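Local atomic coordinates of putative lipoprotein (Bacteroides fragilis, PDB entry 3QNK), a protein that probably binds glycans at the outer membrane of a gut Bacteroides as a SusD-like lipoprotein, although its own ligand is not known. Residues Q37-Q50 with G270-D282. Residues are numbered along the deposited sequence; the frame is centred on the assembly and turned at random.
Sequences QLQENRSDNSVSAQ and GWGGLGPTQELID
Ser46 and Thr277 illustrate how hydroxyl groups can join two irregular chain segments far apart in sequence. Ser46 OG faces the backbone of 274-275, accepting from Gly275 N at 2.9 Å; placed anti to its own N (chi1 -180°), it also donates to Asn41 OD1 from above that amide's plane. Thr277 OG1 lies between its own N and carbonyl carbon (chi1 50°); from there it donates to Asp44 O at 2.8 Å while accepting from Leu280 N, capping the helix that begins at Gln278. Ser46 and Pro276 form a single antiparallel, non-hydrogen-bonded pair, flanked by Val47 N to Gly275 O at 3.0 Å and Thr277 N to Asn45 O at 3.3 Å, the latter from above the carbonyl plane. Ala49 N adds a straight bond to Gly273 O at 2.8 Å. Leu274 CD2 packs against Ser46 OG and lies 3.6 Å from Asn41 ND2, also touching CB of Gln37 and of Glu40. At the other end Gln50 NE2 donates in its amide plane to Trp271 O at 2.8 Å. Asn45 ND2 donates to Glu40 OE2, which also accepts from Phe449 N, and Asn45 OD1 accepts from Arg444 NE. Each hydroxyl thus gives one bond and takes another, supplementing a short run of backbone pairing and tying loop to helix start.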
ATOM      1  N   GLN B  37      -1.064  -3.849  16.764  1.00 45.22           N
ATOM      2  CA  GLN B  37      -2.375  -3.961  17.425  1.00 43.51           C
ATOM      3  C   GLN B  37      -2.937  -2.580  17.720  1.00 45.71           C
ATOM      4  O   GLN B  37      -3.212  -2.226  18.872  1.00 44.93           O
ATOM      5  CB  GLN B  37      -2.258  -4.812  18.693  1.00 44.98           C
ATOM      6  CG  GLN B  37      -2.082  -6.310  18.418  1.00 56.03           C
ATOM      7  CD  GLN B  37      -3.361  -6.928  17.935  1.00 71.36           C
ATOM      8  OE1 GLN B  37      -4.367  -7.002  18.677  1.00 65.09           O
ATOM      9  NE2 GLN B  37      -3.357  -7.313  16.652  1.00 61.04           N
ATOM     10  N   LEU B  38      -3.084  -1.789  16.653  1.00 41.69           N
ATOM     11  CA  LEU B  38      -3.499  -0.416  16.756  1.00 40.77           C
ATOM     12  C   LEU B  38      -4.920  -0.298  17.247  1.00 45.86           C
ATOM     13  O   LEU B  38      -5.163   0.514  18.138  1.00 48.52           O
ATOM     14  CB  LEU B  38      -3.259   0.334  15.453  1.00 41.19           C
ATOM     15  CG  LEU B  38      -1.767   0.580  15.102  1.00 46.49           C
ATOM     16  CD1 LEU B  38      -1.652   1.535  13.960  1.00 47.16           C
ATOM     17  CD2 LEU B  38      -0.971   1.149  16.304  1.00 45.28           C
ATOM     18  N   GLN B  39      -5.829  -1.150  16.792  1.00 40.61           N
ATOM     19  CA  GLN B  39      -7.223  -1.168  17.275  1.00 38.91           C
ATOM     20  C   GLN B  39      -7.301  -1.404  18.800  1.00 44.30           C
ATOM     21  O   GLN B  39      -8.124  -0.759  19.447  1.00 43.84           O
ATOM     22  CB  GLN B  39      -8.057  -2.232  16.534  1.00 39.31           C
ATOM     23  CG  GLN B  39      -8.227  -1.939  15.050  1.00 35.99           C
ATOM     24  CD  GLN B  39      -9.097  -0.744  14.804  1.00 45.26           C
ATOM     25  OE1 GLN B  39      -8.776   0.412  15.151  1.00 40.02           O
ATOM     26  NE2 GLN B  39     -10.209  -1.014  14.173  1.00 32.26           N
ATOM     27  N   GLU B  40      -6.435  -2.302  19.369  1.00 41.69           N
ATOM     28  CA  GLU B  40      -6.400  -2.566  20.811  1.00 41.65           C
ATOM     29  C   GLU B  40      -5.905  -1.331  21.572  1.00 46.68           C
ATOM     30  O   GLU B  40      -6.397  -1.043  22.665  1.00 45.37           O
ATOM     31  CB  GLU B  40      -5.521  -3.781  21.143  1.00 43.40           C
ATOM     32  CG  GLU B  40      -5.835  -4.393  22.500  1.00 48.88           C
ATOM     33  CD  GLU B  40      -7.041  -5.313  22.635  1.00 65.29           C
ATOM     34  OE1 GLU B  40      -7.810  -5.490  21.658  1.00 69.23           O
ATOM     35  OE2 GLU B  40      -7.216  -5.850  23.753  1.00 46.81           O
ATOM     36  N   ASN B  41      -4.942  -0.589  20.964  1.00 42.64           N
ATOM     37  CA  ASN B  41      -4.375   0.637  21.500  1.00 40.53           C
ATOM     38  C   ASN B  41      -5.359   1.796  21.306  1.00 45.27           C
ATOM     39  O   ASN B  41      -5.074   2.942  21.708  1.00 45.82           O
ATOM     40  CB  ASN B  41      -3.042   0.915  20.811  1.00 38.62           C
ATOM     41  CG  ASN B  41      -1.931   0.040  21.277  1.00 46.05           C
ATOM     42  OD1 ASN B  41      -1.561   0.045  22.453  1.00 41.89           O
ATOM     43  ND2 ASN B  41      -1.355  -0.722  20.359  1.00 43.58           N
ATOM     44  N   ARG B  42      -6.508   1.505  20.638  1.00 41.70           N
ATOM     45  CA  ARG B  42      -7.580   2.494  20.434  1.00 40.89           C
ATOM     46  C   ARG B  42      -8.768   2.062  21.280  1.00 42.33           C
ATOM     47  O   ARG B  42      -9.892   2.440  21.002  1.00 45.07           O
ATOM     48  CB  ARG B  42      -7.922   2.722  18.934  1.00 39.51           C
ATOM     49  CG  ARG B  42      -6.701   3.258  18.198  1.00 36.38           C
ATOM     50  CD  ARG B  42      -6.936   3.782  16.827  1.00 29.95           C
ATOM     51  NE  ARG B  42      -6.793   2.740  15.822  1.00 43.95           N
ATOM     52  CZ  ARG B  42      -5.920   2.741  14.813  1.00 53.68           C
ATOM     53  NH1 ARG B  42      -5.105   3.770  14.630  1.00 23.92           N
ATOM     54  NH2 ARG B  42      -5.879   1.721  13.965  1.00 46.24           N
ATOM     55  N   SER B  43      -8.489   1.307  22.355  1.00 36.58           N
ATOM     56  CA  SER B  43      -9.458   0.753  23.304  1.00 37.10           C
ATOM     57  C   SER B  43      -8.977   0.947  24.748  1.00 44.08           C
ATOM     58  O   SER B  43      -7.787   1.165  24.992  1.00 42.22           O
ATOM     59  CB  SER B  43      -9.697  -0.737  23.026  1.00 39.08           C
ATOM     60  OG  SER B  43      -8.761  -1.551  23.706  1.00 41.75           O
ATOM     61  N   ASP B  44      -9.892   0.778  25.709  1.00 43.72           N
ATOM     62  CA  ASP B  44      -9.590   0.969  27.131  1.00 43.16           C
ATOM     63  C   ASP B  44      -8.657  -0.133  27.713  1.00 48.72           C
ATOM     64  O   ASP B  44      -8.319  -0.056  28.897  1.00 47.97           O
ATOM     65  CB  ASP B  44     -10.890   1.063  27.931  1.00 43.16           C
ATOM     66  CG  ASP B  44     -11.793  -0.150  27.873  1.00 51.67           C
ATOM     67  OD1 ASP B  44     -11.726  -0.902  26.854  1.00 53.70           O
ATOM     68  OD2 ASP B  44     -12.608  -0.322  28.815  1.00 49.96           O
ATOM     69  N   ASN B  45      -8.203  -1.113  26.877  1.00 44.74           N
ATOM     70  CA  ASN B  45      -7.295  -2.172  27.332  1.00 44.19           C
ATOM     71  C   ASN B  45      -5.835  -1.767  27.270  1.00 50.04           C
ATOM     72  O   ASN B  45      -5.003  -2.388  27.948  1.00 50.67           O
ATOM     73  CB  ASN B  45      -7.471  -3.444  26.512  1.00 41.06           C
ATOM     74  CG  ASN B  45      -8.643  -4.270  26.933  1.00 48.64           C
ATOM     75  OD1 ASN B  45      -9.367  -3.948  27.880  1.00 39.76           O
ATOM     76  ND2 ASN B  45      -8.862  -5.343  26.225  1.00 37.75           N
ATOM     77  N   SER B  46      -5.499  -0.767  26.418  1.00 45.25           N
ATOM     78  CA  SER B  46      -4.107  -0.418  26.224  1.00 43.72           C
ATOM     79  C   SER B  46      -3.877   1.037  25.900  1.00 47.79           C
ATOM     80  O   SER B  46      -4.674   1.646  25.189  1.00 47.90           O
ATOM     81  CB  SER B  46      -3.519  -1.269  25.092  1.00 43.38           C
ATOM     82  OG  SER B  46      -2.149  -0.991  24.847  1.00 54.70           O
ATOM     83  N   VAL B  47      -2.737   1.572  26.403  1.00 42.99           N
ATOM     84  CA  VAL B  47      -2.140   2.864  26.070  1.00 42.56           C
ATOM     85  C   VAL B  47      -0.768   2.500  25.491  1.00 48.52           C
ATOM     86  O   VAL B  47       0.083   1.986  26.225  1.00 49.93           O
ATOM     87  CB  VAL B  47      -2.050   3.875  27.254  1.00 46.18           C
ATOM     88  CG1 VAL B  47      -1.290   5.139  26.845  1.00 44.62           C
ATOM     89  CG2 VAL B  47      -3.431   4.221  27.831  1.00 45.93           C
ATOM     90  N   SER B  48      -0.580   2.683  24.177  1.00 45.34           N
ATOM     91  CA  SER B  48       0.674   2.321  23.486  1.00 45.93           C
ATOM     92  C   SER B  48       1.918   2.995  24.073  1.00 51.54           C
ATOM     93  O   SER B  48       1.889   4.176  24.419  1.00 52.59           O
ATOM     94  CB  SER B  48       0.591   2.680  22.002  1.00 47.81           C
ATOM     95  OG  SER B  48       1.742   2.301  21.264  1.00 56.04           O
ATOM     96  N   ALA B  49       3.032   2.251  24.110  1.00 47.03           N
ATOM     97  CA  ALA B  49       4.339   2.778  24.487  1.00 46.88           C
ATOM     98  C   ALA B  49       4.763   3.859  23.459  1.00 48.30           C
ATOM     99  O   ALA B  49       5.742   4.595  23.703  1.00 49.25           O
ATOM    100  CB  ALA B  49       5.359   1.649  24.522  1.00 48.33           C
ATOM    101  N   GLN B  50       3.996   3.952  22.317  1.00 40.40           N
ATOM    102  CA  GLN B  50       4.192   4.918  21.232  1.00 40.59           C
ATOM    103  C   GLN B  50       3.137   6.025  21.258  1.00 46.95           C
ATOM    104  O   GLN B  50       3.005   6.752  20.269  1.00 47.52           O
ATOM    105  CB  GLN B  50       4.184   4.245  19.856  1.00 41.28           C
ATOM    106  CG  GLN B  50       5.460   3.501  19.525  1.00 46.11           C
ATOM    107  CD  GLN B  50       5.608   2.200  20.276  1.00 60.23           C
ATOM    108  OE1 GLN B  50       4.728   1.290  20.257  1.00 63.64           O
ATOM    109  NE2 GLN B  50       6.731   2.101  20.966  1.00 38.68           N
ATOM    110  N   GLY B 270      13.315  -4.600  21.963  1.00 63.71           N
ATOM    111  CA  GLY B 270      11.862  -4.395  22.037  1.00 62.49           C
ATOM    112  C   GLY B 270      11.408  -2.944  21.890  1.00 66.49           C
ATOM    113  O   GLY B 270      12.218  -2.016  22.046  1.00 66.91           O
ATOM    114  N   TRP B 271      10.111  -2.737  21.552  1.00 62.50           N
ATOM    115  CA  TRP B 271       9.508  -1.414  21.377  1.00 62.57           C
ATOM    116  C   TRP B 271       8.383  -1.151  22.392  1.00 61.89           C
ATOM    117  O   TRP B 271       7.749  -0.102  22.349  1.00 62.31           O
ATOM    118  CB  TRP B 271       8.980  -1.195  19.933  1.00 62.98           C
ATOM    119  CG  TRP B 271       9.961  -1.495  18.834  1.00 66.98           C
ATOM    120  CD1 TRP B 271       9.914  -2.541  17.959  1.00 70.67           C
ATOM    121  CD2 TRP B 271      11.152  -0.766  18.522  1.00 69.22           C
ATOM    122  NE1 TRP B 271      11.012  -2.520  17.125  1.00 72.21           N
ATOM    123  CE2 TRP B 271      11.791  -1.439  17.448  1.00 75.01           C
ATOM    124  CE3 TRP B 271      11.769   0.375  19.069  1.00 72.05           C
ATOM    125  CZ2 TRP B 271      13.002  -0.993  16.893  1.00 76.43           C
ATOM    126  CZ3 TRP B 271      12.965   0.822  18.513  1.00 75.89           C
ATOM    127  CH2 TRP B 271      13.561   0.150  17.430  1.00 77.65           C
ATOM    128  N   GLY B 272       8.171  -2.054  23.326  1.00 56.60           N
ATOM    129  CA  GLY B 272       7.152  -1.887  24.365  1.00 55.49           C
ATOM    130  C   GLY B 272       5.766  -2.257  23.892  1.00 58.63           C
ATOM    131  O   GLY B 272       5.143  -3.153  24.457  1.00 59.82           O
ATOM    132  N   GLY B 273       5.314  -1.582  22.832  1.00 53.46           N
ATOM    133  CA  GLY B 273       4.034  -1.801  22.185  1.00 51.17           C
ATOM    134  C   GLY B 273       2.874  -1.589  23.106  1.00 55.01           C
ATOM    135  O   GLY B 273       2.775  -0.531  23.728  1.00 56.57           O
ATOM    136  N   LEU B 274       2.018  -2.605  23.225  1.00 50.04           N
ATOM    137  CA  LEU B 274       0.813  -2.559  24.060  1.00 48.37           C
ATOM    138  C   LEU B 274       1.165  -2.271  25.511  1.00 55.40           C
ATOM    139  O   LEU B 274       2.134  -2.820  26.034  1.00 59.18           O
ATOM    140  CB  LEU B 274       0.047  -3.892  23.963  1.00 46.86           C
ATOM    141  CG  LEU B 274      -0.530  -4.260  22.607  1.00 48.34           C
ATOM    142  CD1 LEU B 274      -0.645  -5.745  22.467  1.00 48.70           C
ATOM    143  CD2 LEU B 274      -1.836  -3.604  22.382  1.00 44.71           C
ATOM    144  N   GLY B 275       0.374  -1.422  26.138  1.00 49.56           N
ATOM    145  CA  GLY B 275       0.540  -1.047  27.531  1.00 48.18           C
ATOM    146  C   GLY B 275      -0.757  -1.273  28.278  1.00 46.57           C
ATOM    147  O   GLY B 275      -1.602  -0.374  28.320  1.00 42.52           O
ATOM    148  N   PRO B 276      -0.972  -2.484  28.837  1.00 43.17           N
ATOM    149  CA  PRO B 276      -2.216  -2.731  29.595  1.00 43.47           C
ATOM    150  C   PRO B 276      -2.487  -1.594  30.602  1.00 50.79           C
ATOM    151  O   PRO B 276      -1.547  -1.087  31.216  1.00 50.77           O
ATOM    152  CB  PRO B 276      -1.939  -4.062  30.302  1.00 44.63           C
ATOM    153  CG  PRO B 276      -0.932  -4.742  29.458  1.00 48.07           C
ATOM    154  CD  PRO B 276      -0.087  -3.666  28.859  1.00 44.26           C
ATOM    155  N   THR B 277      -3.752  -1.159  30.728  1.00 46.10           N
ATOM    156  CA  THR B 277      -4.140  -0.051  31.605  1.00 44.49           C
ATOM    157  C   THR B 277      -4.430  -0.510  33.021  1.00 48.03           C
ATOM    158  O   THR B 277      -4.718  -1.683  33.276  1.00 47.43           O
ATOM    159  CB  THR B 277      -5.417   0.580  31.073  1.00 45.45           C
ATOM    160  OG1 THR B 277      -6.335  -0.496  30.851  1.00 50.89           O
ATOM    161  CG2 THR B 277      -5.215   1.356  29.802  1.00 33.66           C
ATOM    162  N   GLN B 278      -4.464   0.435  33.938  1.00 44.29           N
ATOM    163  CA  GLN B 278      -4.826   0.108  35.295  1.00 43.10           C
ATOM    164  C   GLN B 278      -6.301  -0.346  35.312  1.00 46.47           C
ATOM    165  O   GLN B 278      -6.648  -1.246  36.068  1.00 47.21           O
ATOM    166  CB  GLN B 278      -4.548   1.304  36.213  1.00 44.11           C
ATOM    167  CG  GLN B 278      -4.568   0.965  37.688  1.00 46.19           C
ATOM    168  CD  GLN B 278      -3.759  -0.270  37.981  1.00 51.72           C
ATOM    169  OE1 GLN B 278      -2.617  -0.422  37.517  1.00 44.17           O
ATOM    170  NE2 GLN B 278      -4.379  -1.209  38.677  1.00 39.43           N
ATOM    171  N   GLU B 279      -7.122   0.181  34.390  1.00 43.98           N
ATOM    172  CA  GLU B 279      -8.551  -0.185  34.252  1.00 44.66           C
ATOM    173  C   GLU B 279      -8.720  -1.663  33.889  1.00 52.25           C
ATOM    174  O   GLU B 279      -9.633  -2.321  34.407  1.00 54.68           O
ATOM    175  CB  GLU B 279      -9.254   0.685  33.207  1.00 44.95           C
ATOM    176  CG  GLU B 279      -9.572   2.064  33.748  1.00 45.40           C
ATOM    177  CD  GLU B 279      -8.482   3.118  33.704  1.00 60.07           C
ATOM    178  OE1 GLU B 279      -7.376   2.824  33.192  1.00 49.53           O
ATOM    179  OE2 GLU B 279      -8.734   4.237  34.213  1.00 54.63           O
ATOM    180  N   LEU B 280      -7.831  -2.182  33.033  1.00 47.63           N
ATOM    181  CA  LEU B 280      -7.854  -3.592  32.703  1.00 47.86           C
ATOM    182  C   LEU B 280      -7.309  -4.412  33.867  1.00 54.32           C
ATOM    183  O   LEU B 280      -7.892  -5.448  34.188  1.00 55.69           O
ATOM    184  CB  LEU B 280      -7.063  -3.906  31.424  1.00 46.81           C
ATOM    185  CG  LEU B 280      -6.916  -5.380  31.062  1.00 49.70           C
ATOM    186  CD1 LEU B 280      -8.289  -6.066  30.796  1.00 48.85           C
ATOM    187  CD2 LEU B 280      -5.979  -5.545  29.909  1.00 48.58           C
ATOM    188  N   ILE B 281      -6.212  -3.955  34.506  1.00 48.28           N
ATOM    189  CA  ILE B 281      -5.619  -4.686  35.622  1.00 46.69           C
ATOM    190  C   ILE B 281      -6.673  -4.839  36.725  1.00 48.98           C
ATOM    191  O   ILE B 281      -6.834  -5.940  37.276  1.00 48.85           O
ATOM    192  CB  ILE B 281      -4.293  -4.006  36.097  1.00 49.05           C
ATOM    193  CG1 ILE B 281      -3.079  -4.559  35.326  1.00 47.94           C
ATOM    194  CG2 ILE B 281      -4.042  -4.232  37.584  1.00 50.98           C
ATOM    195  CD1 ILE B 281      -3.016  -4.345  33.915  1.00 51.64           C
ATOM    196  N   ASP B 282      -7.445  -3.764  36.972  1.00 43.77           N
ATOM    197  CA  ASP B 282      -8.505  -3.733  37.991  1.00 43.35           C
ATOM    198  C   ASP B 282      -9.620  -4.731  37.719  1.00 45.77           C
ATOM    199  O   ASP B 282     -10.280  -5.160  38.668  1.00 46.90           O
ATOM    200  CB  ASP B 282      -9.111  -2.320  38.079  1.00 45.57           C
ATOM    201  CG  ASP B 282      -8.265  -1.287  38.838  1.00 58.41           C
ATOM    202  OD1 ASP B 282      -7.291  -1.696  39.537  1.00 61.28           O
ATOM    203  OD2 ASP B 282      -8.599  -0.078  38.769  1.00 54.72           O
TER